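Local coordinates for extracellular solute-binding protein, family 7 (Colwellia psychrerythraea, PDB 4PET), which binds pyruvate together with a calcium ion and probably serves as the periplasmic receptor that delivers such small organic acids to a TRAP transporter, at residues Pro228-Trp234 and Asn293-Phe299; Gln120-Phe124 and Ser331-Tyr335; Met106-Pro112 and Gly177-Glu181; Pro146-Gly151 and Ala269-Tyr273; Thr48-Ala52 and Thr64-Asp68. All blocks are in the same frame, centred on the assembly; numbering follows the deposited sequence.

Contact 1 of 5, residues Pro228-Trp234 and Asn293-Phe299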
# COMPACT_ATOMS: atom_id res chain seq x y z
N PRO A 228 -11.27 26.55 12.78
CA PRO A 228 -10.02 26.20 13.47
C PRO A 228 -9.96 24.83 14.13
O PRO A 228 -8.85 24.46 14.51
CB PRO A 228 -9.91 27.28 14.54
CG PRO A 228 -11.30 27.66 14.85
CD PRO A 228 -12.08 27.50 13.56
N TYR A 229 -11.08 24.12 14.31
CA TYR A 229 -11.04 22.80 14.96
C TYR A 229 -10.90 21.70 13.92
O TYR A 229 -11.74 21.57 13.03
CB TYR A 229 -12.28 22.59 15.85
CG TYR A 229 -12.42 23.70 16.88
CD1 TYR A 229 -11.60 23.72 18.00
CD2 TYR A 229 -13.33 24.74 16.72
CE1 TYR A 229 -11.71 24.73 18.96
CE2 TYR A 229 -13.42 25.77 17.67
CZ TYR A 229 -12.60 25.75 18.79
OH TYR A 229 -12.66 26.74 19.74
N TYR A 230 -9.81 20.94 14.04
CA TYR A 230 -9.46 19.93 13.06
C TYR A 230 -9.60 18.57 13.74
O TYR A 230 -8.83 18.23 14.64
CB TYR A 230 -8.03 20.18 12.59
CG TYR A 230 -7.63 19.50 11.29
CD1 TYR A 230 -8.57 18.93 10.45
CD2 TYR A 230 -6.30 19.44 10.92
CE1 TYR A 230 -8.20 18.35 9.26
CE2 TYR A 230 -5.91 18.87 9.74
CZ TYR A 230 -6.85 18.31 8.92
OH TYR A 230 -6.44 17.73 7.74
N TYR A 231 -10.59 17.80 13.32
CA TYR A 231 -10.98 16.60 14.03
C TYR A 231 -10.31 15.39 13.44
O TYR A 231 -10.06 15.32 12.22
CB TYR A 231 -12.52 16.44 14.00
CG TYR A 231 -13.18 17.18 15.14
CD1 TYR A 231 -13.39 18.55 15.07
CD2 TYR A 231 -13.54 16.52 16.31
CE1 TYR A 231 -13.95 19.24 16.11
CE2 TYR A 231 -14.11 17.20 17.37
CZ TYR A 231 -14.31 18.57 17.26
OH TYR A 231 -14.87 19.29 18.29
N THR A 232 -10.01 14.43 14.31
CA THR A 232 -9.49 13.15 13.84
C THR A 232 -10.63 12.27 13.25
O THR A 232 -11.80 12.52 13.52
CB THR A 232 -8.79 12.40 14.98
OG1 THR A 232 -9.73 12.15 16.03
CG2 THR A 232 -7.60 13.23 15.55
N GLY A 233 -10.25 11.23 12.50
CA GLY A 233 -11.16 10.43 11.67
C GLY A 233 -11.82 9.18 12.26
O GLY A 233 -11.77 8.92 13.47
N TRP A 234 -12.46 8.40 11.38
CA TRP A 234 -13.41 7.34 11.74
C TRP A 234 -14.25 6.94 10.52
O TRP A 234 -14.60 5.78 10.33
CB TRP A 234 -14.36 7.76 12.88
CG TRP A 234 -15.26 8.95 12.55
CD1 TRP A 234 -14.98 10.27 12.75
CD2 TRP A 234 -16.55 8.91 11.93
NE1 TRP A 234 -16.04 11.06 12.33
CE2 TRP A 234 -17.01 10.25 11.80
CE3 TRP A 234 -17.38 7.88 11.47
CZ2 TRP A 234 -18.26 10.58 11.24
CZ3 TRP A 234 -18.64 8.22 10.93
CH2 TRP A 234 -19.05 9.56 10.81
N ASN A 293 -3.08 28.63 15.09
CA ASN A 293 -4.51 28.76 15.32
C ASN A 293 -5.35 27.52 14.99
O ASN A 293 -6.55 27.50 15.23
CB ASN A 293 -5.02 30.00 14.59
CG ASN A 293 -4.53 31.29 15.24
OD1 ASN A 293 -4.72 31.49 16.43
ND2 ASN A 293 -3.85 32.13 14.48
N VAL A 294 -4.72 26.48 14.44
CA VAL A 294 -5.44 25.23 14.22
C VAL A 294 -5.35 24.43 15.50
O VAL A 294 -4.27 24.25 16.06
CB VAL A 294 -4.83 24.40 13.09
CG1 VAL A 294 -5.54 23.05 13.00
CG2 VAL A 294 -4.92 25.13 11.76
N GLN A 295 -6.49 23.94 15.94
CA GLN A 295 -6.63 23.20 17.19
C GLN A 295 -7.14 21.80 16.88
O GLN A 295 -8.29 21.65 16.50
CB GLN A 295 -7.70 23.89 18.05
CG GLN A 295 -7.46 25.39 18.32
CD GLN A 295 -6.88 25.64 19.70
OE1 GLN A 295 -7.35 25.09 20.70
NE2 GLN A 295 -5.84 26.48 19.76
N MSE A 296 -6.34 20.77 17.08
CA MSE A 296 -6.78 19.44 16.73
C MSE A 296 -7.68 18.87 17.81
O MSE A 296 -7.45 19.08 18.98
CB MSE A 296 -5.58 18.54 16.42
CG MSE A 296 -5.03 18.77 14.97
SE MSE A 296 -4.23 17.22 14.13
CE MSE A 296 -4.43 16.07 15.63
N ARG A 297 -8.75 18.19 17.39
CA ARG A 297 -9.77 17.71 18.33
C ARG A 297 -10.22 16.29 18.03
O ARG A 297 -10.01 15.76 16.94
CB ARG A 297 -11.01 18.63 18.33
CG ARG A 297 -10.79 20.04 18.88
CD ARG A 297 -10.61 20.04 20.37
NE ARG A 297 -10.45 21.37 20.96
CZ ARG A 297 -9.30 22.04 21.08
NH1 ARG A 297 -8.17 21.53 20.60
NH2 ARG A 297 -9.27 23.23 21.66
N SER A 298 -10.88 15.70 19.02
CA SER A 298 -11.43 14.38 18.91
C SER A 298 -12.89 14.44 19.31
O SER A 298 -13.29 15.28 20.12
CB SER A 298 -10.66 13.44 19.84
OG SER A 298 -9.47 12.99 19.21
N PHE A 299 -13.70 13.53 18.78
CA PHE A 299 -15.09 13.46 19.21
C PHE A 299 -15.17 12.79 20.60
O PHE A 299 -14.50 11.77 20.85
CB PHE A 299 -15.89 12.67 18.18
CG PHE A 299 -15.95 13.34 16.83
CD1 PHE A 299 -16.78 14.42 16.63
CD2 PHE A 299 -15.12 12.90 15.77
CE1 PHE A 299 -16.86 15.04 15.38
CE2 PHE A 299 -15.18 13.53 14.50
CZ PHE A 299 -16.05 14.60 14.31
O HOH W 1 -11.18 25.47 22.21
O HOH W 2 -14.46 18.04 20.63

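Contact 2 of 5, residues Gln120-Phe124 and Ser331-Tyr335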
# COMPACT_ATOMS: atom_id res chain seq x y z
N GLN A 120 -7.75 -2.72 2.18
CA GLN A 120 -8.72 -2.57 1.11
C GLN A 120 -8.12 -3.00 -0.23
O GLN A 120 -8.81 -3.58 -1.07
CB GLN A 120 -9.25 -1.15 1.06
CG GLN A 120 -10.44 -0.98 0.13
CD GLN A 120 -10.71 0.48 -0.11
OE1 GLN A 120 -9.78 1.25 -0.39
NE2 GLN A 120 -11.95 0.88 0.04
N HIS A 121 -6.82 -2.81 -0.41
CA HIS A 121 -6.20 -3.28 -1.63
C HIS A 121 -6.21 -4.82 -1.73
O HIS A 121 -6.48 -5.37 -2.79
CB HIS A 121 -4.78 -2.73 -1.74
CG HIS A 121 -4.75 -1.26 -1.97
ND1 HIS A 121 -3.65 -0.48 -1.70
CD2 HIS A 121 -5.69 -0.42 -2.48
CE1 HIS A 121 -3.91 0.78 -2.02
NE2 HIS A 121 -5.14 0.84 -2.49
N ALA A 122 -5.96 -5.49 -0.62
CA ALA A 122 -6.08 -6.93 -0.54
C ALA A 122 -7.50 -7.33 -0.89
O ALA A 122 -7.74 -8.31 -1.64
CB ALA A 122 -5.74 -7.40 0.87
N TRP A 123 -8.44 -6.60 -0.33
CA TRP A 123 -9.84 -6.91 -0.55
C TRP A 123 -10.19 -6.76 -2.03
O TRP A 123 -10.81 -7.68 -2.58
CB TRP A 123 -10.77 -6.03 0.30
CG TRP A 123 -12.22 -6.26 -0.02
CD1 TRP A 123 -12.96 -7.34 0.35
CD2 TRP A 123 -13.10 -5.40 -0.77
NE1 TRP A 123 -14.24 -7.22 -0.15
CE2 TRP A 123 -14.36 -6.04 -0.84
CE3 TRP A 123 -12.95 -4.17 -1.40
CZ2 TRP A 123 -15.46 -5.47 -1.48
CZ3 TRP A 123 -14.04 -3.61 -2.07
CH2 TRP A 123 -15.28 -4.26 -2.10
N PHE A 124 -9.77 -5.66 -2.66
CA PHE A 124 -10.05 -5.40 -4.08
C PHE A 124 -9.47 -6.45 -5.01
O PHE A 124 -10.17 -7.02 -5.81
CB PHE A 124 -9.50 -4.04 -4.57
CG PHE A 124 -10.47 -2.92 -4.44
CD1 PHE A 124 -11.67 -2.91 -5.16
CD2 PHE A 124 -10.19 -1.85 -3.58
CE1 PHE A 124 -12.58 -1.87 -5.01
CE2 PHE A 124 -11.09 -0.79 -3.45
CZ PHE A 124 -12.28 -0.80 -4.16
N SER A 331 -19.32 -9.28 2.36
CA SER A 331 -17.95 -9.47 1.90
C SER A 331 -17.02 -8.51 2.62
O SER A 331 -15.94 -8.91 3.05
CB SER A 331 -17.84 -9.28 0.38
OG SER A 331 -16.48 -9.33 -0.01
N LEU A 332 -17.43 -7.25 2.75
CA LEU A 332 -16.60 -6.25 3.42
C LEU A 332 -16.42 -6.57 4.89
O LEU A 332 -15.33 -6.40 5.43
CB LEU A 332 -17.17 -4.85 3.29
CG LEU A 332 -17.03 -4.19 1.93
CD1 LEU A 332 -17.89 -2.95 1.89
CD2 LEU A 332 -15.55 -3.85 1.62
N ASN A 333 -17.50 -7.01 5.53
CA ASN A 333 -17.51 -7.26 6.96
C ASN A 333 -16.66 -8.51 7.30
O ASN A 333 -15.78 -8.47 8.16
CB ASN A 333 -18.97 -7.37 7.45
CG ASN A 333 -19.06 -7.68 8.93
OD1 ASN A 333 -19.51 -8.76 9.34
ND2 ASN A 333 -18.65 -6.73 9.76
N ASP A 334 -16.89 -9.60 6.58
CA ASP A 334 -16.12 -10.82 6.79
C ASP A 334 -14.67 -10.59 6.43
O ASP A 334 -13.80 -11.06 7.14
CB ASP A 334 -16.62 -11.95 5.90
CG ASP A 334 -18.00 -12.41 6.25
OD1 ASP A 334 -18.52 -11.94 7.29
OD2 ASP A 334 -18.54 -13.23 5.47
N TYR A 335 -14.42 -9.90 5.32
CA TYR A 335 -13.04 -9.67 4.91
C TYR A 335 -12.31 -8.80 5.94
O TYR A 335 -11.21 -9.14 6.38
CB TYR A 335 -12.92 -9.12 3.49
CG TYR A 335 -11.50 -9.37 2.94
CD1 TYR A 335 -11.18 -10.57 2.30
CD2 TYR A 335 -10.48 -8.42 3.13
CE1 TYR A 335 -9.89 -10.82 1.84
CE2 TYR A 335 -9.19 -8.66 2.67
CZ TYR A 335 -8.90 -9.86 2.03
OH TYR A 335 -7.62 -10.10 1.58

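Contact 3 of 5, residues Met106-Pro112 and Gly177-Glu181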
# COMPACT_ATOMS: atom_id res chain seq x y z
N MSE A 106 -21.54 3.36 -3.06
CA MSE A 106 -20.86 3.92 -1.88
C MSE A 106 -19.72 3.04 -1.33
O MSE A 106 -18.70 3.55 -0.88
CB MSE A 106 -21.85 4.14 -0.74
CG MSE A 106 -22.83 5.29 -0.96
SE MSE A 106 -23.84 5.65 0.67
CE MSE A 106 -24.96 4.05 0.73
N PHE A 107 -19.92 1.73 -1.36
CA PHE A 107 -19.09 0.82 -0.59
C PHE A 107 -17.73 0.50 -1.25
O PHE A 107 -16.87 -0.06 -0.59
CB PHE A 107 -19.89 -0.45 -0.23
CG PHE A 107 -21.25 -0.12 0.33
CD1 PHE A 107 -21.38 0.53 1.53
CD2 PHE A 107 -22.40 -0.41 -0.39
CE1 PHE A 107 -22.60 0.86 2.03
CE2 PHE A 107 -23.65 -0.06 0.09
CZ PHE A 107 -23.75 0.56 1.29
N PHE A 108 -17.53 0.90 -2.51
CA PHE A 108 -16.28 0.68 -3.20
C PHE A 108 -15.27 1.82 -3.01
O PHE A 108 -14.15 1.74 -3.50
CB PHE A 108 -16.52 0.40 -4.69
CG PHE A 108 -17.46 -0.77 -4.90
CD1 PHE A 108 -16.97 -2.08 -4.76
CD2 PHE A 108 -18.81 -0.58 -5.11
CE1 PHE A 108 -17.81 -3.18 -4.91
CE2 PHE A 108 -19.67 -1.67 -5.26
CZ PHE A 108 -19.17 -2.97 -5.16
N THR A 109 -15.68 2.87 -2.29
CA THR A 109 -14.82 3.98 -2.00
C THR A 109 -14.18 3.77 -0.63
O THR A 109 -12.97 3.60 -0.53
CB THR A 109 -15.56 5.29 -2.03
OG1 THR A 109 -16.04 5.53 -3.36
CG2 THR A 109 -14.60 6.39 -1.66
N THR A 110 -15.02 3.70 0.41
CA THR A 110 -14.61 3.33 1.77
C THR A 110 -15.90 3.25 2.59
O THR A 110 -16.97 3.62 2.09
CB THR A 110 -13.64 4.37 2.38
OG1 THR A 110 -13.10 3.88 3.63
CG2 THR A 110 -14.36 5.69 2.62
N VAL A 111 -15.82 2.73 3.82
CA VAL A 111 -16.93 2.80 4.77
C VAL A 111 -16.45 3.14 6.18
O VAL A 111 -15.34 2.77 6.58
CB VAL A 111 -17.77 1.49 4.84
CG1 VAL A 111 -18.18 1.05 3.43
CG2 VAL A 111 -17.00 0.39 5.49
N PRO A 112 -17.27 3.90 6.92
CA PRO A 112 -16.96 4.26 8.31
C PRO A 112 -16.61 3.02 9.11
O PRO A 112 -17.25 1.99 8.97
CB PRO A 112 -18.26 4.92 8.80
CG PRO A 112 -18.85 5.51 7.54
CD PRO A 112 -18.54 4.50 6.47
N GLY A 177 -20.74 9.98 0.94
CA GLY A 177 -20.76 8.56 1.17
C GLY A 177 -21.59 8.17 2.36
O GLY A 177 -22.54 8.87 2.80
N PHE A 178 -21.23 7.01 2.88
CA PHE A 178 -22.02 6.39 3.91
C PHE A 178 -21.99 7.18 5.23
O PHE A 178 -22.98 7.18 5.97
CB PHE A 178 -21.57 4.95 4.13
CG PHE A 178 -22.61 4.12 4.84
CD1 PHE A 178 -23.77 3.75 4.19
CD2 PHE A 178 -22.45 3.75 6.15
CE1 PHE A 178 -24.75 3.00 4.85
CE2 PHE A 178 -23.40 3.00 6.80
CZ PHE A 178 -24.55 2.64 6.16
N ALA A 179 -20.87 7.85 5.51
CA ALA A 179 -20.80 8.67 6.73
C ALA A 179 -21.88 9.77 6.70
O ALA A 179 -22.45 10.15 7.73
CB ALA A 179 -19.41 9.27 6.92
N GLY A 180 -22.18 10.29 5.52
CA GLY A 180 -23.22 11.30 5.38
C GLY A 180 -24.56 10.77 5.83
O GLY A 180 -25.32 11.43 6.53
N GLU A 181 -24.84 9.53 5.44
CA GLU A 181 -26.07 8.86 5.84
C GLU A 181 -26.10 8.63 7.35
O GLU A 181 -27.15 8.73 7.99
CB GLU A 181 -26.23 7.52 5.10
CG GLU A 181 -26.10 7.62 3.61
CD GLU A 181 -27.23 8.39 2.99
OE1 GLU A 181 -28.38 7.92 3.11
OE2 GLU A 181 -26.97 9.48 2.42
O HOH W 3 -18.79 5.89 2.43

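Contact 4 of 5, residues Pro146-Gly151 and Ala269-Tyr273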
# COMPACT_ATOMS: atom_id res chain seq x y z
N PRO A 146 -9.85 0.89 -9.27
CA PRO A 146 -9.23 1.71 -8.21
C PRO A 146 -8.55 2.92 -8.84
O PRO A 146 -7.85 2.73 -9.82
CB PRO A 146 -8.21 0.74 -7.59
CG PRO A 146 -8.91 -0.64 -7.70
CD PRO A 146 -9.54 -0.55 -9.11
N GLY A 147 -8.74 4.13 -8.28
CA GLY A 147 -8.17 5.34 -8.87
C GLY A 147 -7.22 6.12 -7.95
O GLY A 147 -6.84 7.23 -8.29
N GLY A 148 -6.90 5.53 -6.79
CA GLY A 148 -5.93 6.08 -5.85
C GLY A 148 -6.47 6.18 -4.44
O GLY A 148 -7.58 6.68 -4.23
N ASN A 149 -5.66 5.76 -3.45
CA ASN A 149 -6.07 5.87 -2.06
C ASN A 149 -5.43 7.07 -1.38
O ASN A 149 -4.26 7.37 -1.62
CB ASN A 149 -5.67 4.63 -1.28
CG ASN A 149 -6.68 4.25 -0.25
OD1 ASN A 149 -6.70 4.80 0.83
ND2 ASN A 149 -7.52 3.29 -0.58
N THR A 150 -6.21 7.71 -0.52
CA THR A 150 -5.73 8.81 0.31
C THR A 150 -5.17 8.29 1.64
O THR A 150 -4.51 9.02 2.40
CB THR A 150 -6.88 9.80 0.60
OG1 THR A 150 -7.93 9.15 1.34
CG2 THR A 150 -7.46 10.37 -0.71
N GLY A 151 -5.42 7.04 1.95
CA GLY A 151 -5.22 6.59 3.31
C GLY A 151 -6.30 7.18 4.24
O GLY A 151 -7.34 7.62 3.80
N ALA A 269 -2.79 4.42 -9.66
CA ALA A 269 -3.58 4.36 -8.45
C ALA A 269 -2.74 3.98 -7.22
O ALA A 269 -2.87 4.58 -6.16
CB ALA A 269 -4.73 3.36 -8.62
N TYR A 270 -1.90 2.96 -7.35
CA TYR A 270 -1.04 2.60 -6.25
C TYR A 270 -0.10 3.75 -5.89
O TYR A 270 0.05 4.07 -4.73
CB TYR A 270 -0.20 1.40 -6.65
CG TYR A 270 -0.85 0.04 -6.40
CD1 TYR A 270 -1.17 -0.36 -5.11
CD2 TYR A 270 -1.05 -0.84 -7.44
CE1 TYR A 270 -1.69 -1.62 -4.86
CE2 TYR A 270 -1.54 -2.13 -7.20
CZ TYR A 270 -1.86 -2.51 -5.92
OH TYR A 270 -2.32 -3.77 -5.69
N ASP A 271 0.55 4.34 -6.88
CA ASP A 271 1.44 5.47 -6.62
C ASP A 271 0.72 6.61 -5.94
O ASP A 271 1.32 7.32 -5.14
CB ASP A 271 2.03 6.03 -7.90
CG ASP A 271 3.27 5.29 -8.37
OD1 ASP A 271 3.97 4.62 -7.57
OD2 ASP A 271 3.57 5.41 -9.58
N MSE A 272 -0.57 6.83 -6.24
CA MSE A 272 -1.27 7.93 -5.56
C MSE A 272 -1.35 7.76 -4.03
O MSE A 272 -1.39 8.75 -3.30
CB MSE A 272 -2.66 8.20 -6.14
CG MSE A 272 -3.11 9.65 -5.94
SE MSE A 272 -5.04 9.87 -6.01
CE MSE A 272 -5.45 9.30 -4.26
N TYR A 273 -1.38 6.51 -3.56
CA TYR A 273 -1.39 6.26 -2.13
C TYR A 273 -0.02 6.61 -1.53
O TYR A 273 0.07 7.17 -0.45
CB TYR A 273 -1.72 4.80 -1.86
CG TYR A 273 -1.65 4.42 -0.40
CD1 TYR A 273 -2.19 5.24 0.56
CD2 TYR A 273 -1.07 3.23 0.01
CE1 TYR A 273 -2.13 4.92 1.91
CE2 TYR A 273 -1.00 2.89 1.39
CZ TYR A 273 -1.55 3.73 2.32
OH TYR A 273 -1.51 3.40 3.67
O HOH W 4 -4.12 3.31 -4.20

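Contact 5 of 5, residues Thr48-Ala52 and Thr64-Asp68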
# COMPACT_ATOMS: atom_id res chain seq x y z
N THR A 48 -4.23 11.17 -12.63
CA THR A 48 -4.72 11.19 -14.00
C THR A 48 -3.62 11.53 -15.02
O THR A 48 -3.47 10.88 -16.05
CB THR A 48 -5.95 12.16 -14.15
OG1 THR A 48 -5.65 13.46 -13.62
CG2 THR A 48 -7.17 11.60 -13.42
N LYS A 49 -2.85 12.57 -14.72
CA LYS A 49 -1.77 12.97 -15.61
C LYS A 49 -0.74 11.82 -15.71
O LYS A 49 -0.30 11.49 -16.78
CB LYS A 49 -1.11 14.25 -15.07
CG LYS A 49 -1.90 15.52 -15.27
CD LYS A 49 -1.16 16.71 -14.55
CE LYS A 49 -1.95 18.01 -14.50
NZ LYS A 49 -3.22 17.97 -13.69
N ASN A 50 -0.34 11.28 -14.56
CA ASN A 50 0.58 10.15 -14.50
C ASN A 50 0.06 8.98 -15.34
O ASN A 50 0.81 8.35 -16.09
CB ASN A 50 0.77 9.71 -13.03
CG ASN A 50 1.54 10.73 -12.20
OD1 ASN A 50 2.10 11.69 -12.74
ND2 ASN A 50 1.57 10.51 -10.89
N MSE A 51 -1.24 8.71 -15.24
CA MSE A 51 -1.85 7.61 -15.95
C MSE A 51 -1.74 7.89 -17.45
O MSE A 51 -1.20 7.08 -18.22
CB MSE A 51 -3.28 7.41 -15.49
CG MSE A 51 -4.00 6.22 -16.14
SE MSE A 51 -4.68 6.64 -17.95
CE MSE A 51 -5.97 8.07 -17.55
N ALA A 52 -2.19 9.07 -17.86
CA ALA A 52 -2.16 9.46 -19.25
C ALA A 52 -0.76 9.47 -19.85
O ALA A 52 -0.59 9.14 -21.04
CB ALA A 52 -2.77 10.84 -19.41
N THR A 64 -3.62 8.16 -26.77
CA THR A 64 -3.46 9.35 -25.96
C THR A 64 -4.78 9.84 -25.33
O THR A 64 -5.87 9.80 -25.94
CB THR A 64 -2.84 10.48 -26.77
OG1 THR A 64 -3.79 10.93 -27.72
CG2 THR A 64 -1.57 10.01 -27.49
N ILE A 65 -4.65 10.32 -24.10
CA ILE A 65 -5.79 10.68 -23.30
C ILE A 65 -5.68 12.16 -22.85
O ILE A 65 -4.82 12.51 -22.02
CB ILE A 65 -5.91 9.75 -22.11
CG1 ILE A 65 -5.94 8.27 -22.55
CG2 ILE A 65 -7.16 10.04 -21.33
CD1 ILE A 65 -5.53 7.34 -21.49
N ARG A 66 -6.53 13.02 -23.41
CA ARG A 66 -6.66 14.38 -22.93
C ARG A 66 -7.45 14.41 -21.64
O ARG A 66 -8.47 13.74 -21.50
CB ARG A 66 -7.36 15.27 -23.97
CG ARG A 66 -7.36 16.76 -23.58
CD ARG A 66 -8.76 17.32 -23.64
NE ARG A 66 -9.22 17.31 -25.00
CZ ARG A 66 -10.47 17.52 -25.40
NH1 ARG A 66 -11.42 17.77 -24.54
NH2 ARG A 66 -10.75 17.49 -26.70
N ILE A 67 -6.98 15.19 -20.67
CA ILE A 67 -7.66 15.29 -19.38
C ILE A 67 -8.41 16.64 -19.30
O ILE A 67 -7.82 17.71 -19.48
CB ILE A 67 -6.67 15.18 -18.24
CG1 ILE A 67 -5.93 13.86 -18.29
CG2 ILE A 67 -7.34 15.26 -16.90
CD1 ILE A 67 -4.86 13.81 -17.28
N ASP A 68 -9.72 16.56 -19.08
CA ASP A 68 -10.54 17.75 -18.81
C ASP A 68 -10.93 17.83 -17.35
O ASP A 68 -11.59 16.94 -16.80
CB ASP A 68 -11.82 17.74 -19.61
CG ASP A 68 -11.59 17.79 -21.09
OD1 ASP A 68 -10.45 18.01 -21.53
OD2 ASP A 68 -12.58 17.64 -21.83
O HOH W 5 -1.97 10.35 -23.04

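Contact 1 of 5, residues Pro228-Trp234 and Asn293-Phe299
Y231 is packed between R297 of the neighbouring strand and F299 just beyond its end. R297 lays its CB over one ring face, 3.5 Å from the Y231 centroid in a CH-pi contact; on the opposite side of the ring plane F299 makes a tilted face-to-face stack, centroids 4.5 Å apart and planes at 30°. With CG anti to the carbonyl carbon (chi1 -87°), the Y231 ring turns alongside R297 CB, on the sheet face shared with Y229. CD2 of Y231 sits over the centre of the F299 ring, whose CE2 comes within 3.4 Å of W234 NE1 to complete an aromatic cluster. The backbones pair as parallel strands at the sheet edge, bonded through N of Q295, Y230, R297 and T232. R297 bends at chi2 (-72°), bringing its guanidinium beside Y229, whose CD1 lies over one guanidinium face. NH2 of R297 donates to Q295 OE1 at 2.8 Å, NH1 to M296 O, and NE is paired with E161. On the other sheet face Y230 stacks on W157, and Y230 CB touches V294 CG1 at 3.8 Å. The sheet edge thus joins the Y231-F299-W234 cluster to an arginine whose charge is probably spread over carboxylate, amide and carbonyl.

Contact 2 of 5, residues Gln120-Phe124 and Ser331-Tyr335
W123 drives its indole between S331, L332 and Y335 where helices 117-126 and 323-353 of this DctP-type binding protein pack, the axes of the short segments 11.1 Å apart at 124°. The tight part is the indole itself. CD2 of L332 sits over the centre of its six-membered ring, 3.5 Å from the centroid, and the five-membered ring turns its edge to the face of Y335, with W123 CD1 3.6 Å from Y335 CG. With CG opposite its backbone N (chi1 175°), W123 reaches across the wide gap between the axes. A slighter but buried contact sets the A122 methyl 3.4 Å from Y335 OH, a hydroxyl bonded to H278 of the second subunit. The solvent side is the outer flank of helix 323-353, where N333 is exposed and D334 partly so, neither reaching W123. A leucine in place of W123 would probably open a gap beneath L332 CD2 and deprive S331 of its indole donor. That donor bond is almost straight: W123 NE1 points to S331 OG at 3.1 Å and 173°, the oxygen lying in the indole plane.

Contact 3 of 5, residues Met106-Pro112 and Gly177-Glu181
The F178 ring is met at its edge by M106 and P112: the selenomethionine methyl CE lies in the ring plane, 3.7 Å from F178 CD1, and P112 CD approaches near the plane on the CD2 side, 3.9 Å from F178 CB. F107 comes in obliquely, its CE1 3.8 Å from F178 CD1 and the two ring planes at 55°. The F107 ring carries M106 CB over the centre of one face and V111 CG1 at its edge. SE of M106, 5.3 Å from the F178 centroid, also lies at the edge, so this Met-aromatic contact is not one over the face. A bend at chi3 (-70°) turns M106 CE toward the phenyl ring and leaves SE against the backbone of G177 and F178. Here the loop between strand 90-93 and helix 117-126 packs on helix 177-185, close to the pyruvate pocket: G177 lies beside Y96, which binds pyruvate. From helix 301-321, F318 makes an edge-to-face pair with F178. P112 lies against A179, its CG 3.9 Å from A179 CB. A glycine in place of P112 would probably open a gap beside F178 CB and the A179 methyl and let the loop flex. No direct hydrogen bond joins the segments, but a water accepts from F178 N at 2.7 Å and donates to T110 O at 2.9 Å.

Contact 4 of 5, residues Pro146-Gly151 and Ala269-Tyr273
M272, a selenomethionine, lays its terminal methyl along the backbone of G148, CE lying 3.3 Å from G148 C. Its CG is opposite the backbone N (chi1 -153°), which carries the chain out toward the strand, and the bend at chi3 (80°) turns CE along it toward N149 and T150. G148 lies so close that a beta-carbon there would run into the selenium. Beside it the A269 methyl rests 3.4 Å from P146 O. At the other end Y273 presents its ring edge to N149 O, while CE1 of the ring lies 3.8 Å from G151 CA. Here strand 142-149 packs along helix 255-290 next to the ligand pocket, where T150 OG1 is hydrogen-bonded to NE2 of Q153, a residue that binds both calcium and pyruvate. N149 forms an Asx turn: its OD1 accepts from G151 N at 2.8 Å on an in-plane lone pair, while ND2 is bonded to E240. No direct hydrogen bond crosses the contact; a water accepts from N149 N and donates to A269 O at 2.6 Å. Apolar side chains thus lie on bare backbone, and that water and two CA-H...O contacts, G148 CA to A269 O and Y273 CA to N149 O, supply the polar links.

Contact 5 of 5, residues Thr48-Ala52 and Thr64-Asp68
I67 pushes CD1 against the helix backbone, 3.4 Å from T48 C, and the same methyl meets T48 CB at 3.7 Å. Such apolar contacts carry most of this joint, in which helix 44-58 of the beta-alpha-beta unit packs nearly antiparallel (164°) on strand 63-68, the strand that follows it. The CG1 of I67 stands opposite the carbonyl carbon (chi1 -59°), which brings the longer branch to the helix. I65 points the same way: its CD1 meets SE of M51, a selenomethionine, at 3.7 Å, the two side chains crossing at about a right angle. A52, small enough to sit close, sets its CB 3.7 Å from I65 O. Among polar groups, one water links the segments, accepting from I65 N at 2.9 Å and donating to A52 O at 2.7 Å; T48 OG1 bonds instead to E35 and G45 O. Hydrocarbon and selenium thus fill the interface, and a single water supplies the polar link between the two backbones.

In the fold
Contacts 3 and 4 lie nearest the ligand site, their centres 17 Å apart: the side chain of T150 is about 5 Å from pyruvate and about 7 Å from calcium, and the side chain of A179 about 8 Å from calcium. Contact 3 touches contact 1 through W234, whose CH2 is 3.9 Å from A179 CB, and contact 2 through Q120, whose NE2 is 3.0 Å from T109 O in a probable hydrogen bond. Q120 also makes a weak bond to N149, so helix 117-126 ties contacts 2, 3 and 4 together. Contacts 4 and 5 reach the same five-stranded sheet, while contacts 1 and 5 lie on opposite sides of the chain's centre, 35 Å between their centres. Contacts 1, 2 and 4 also touch the second subunit.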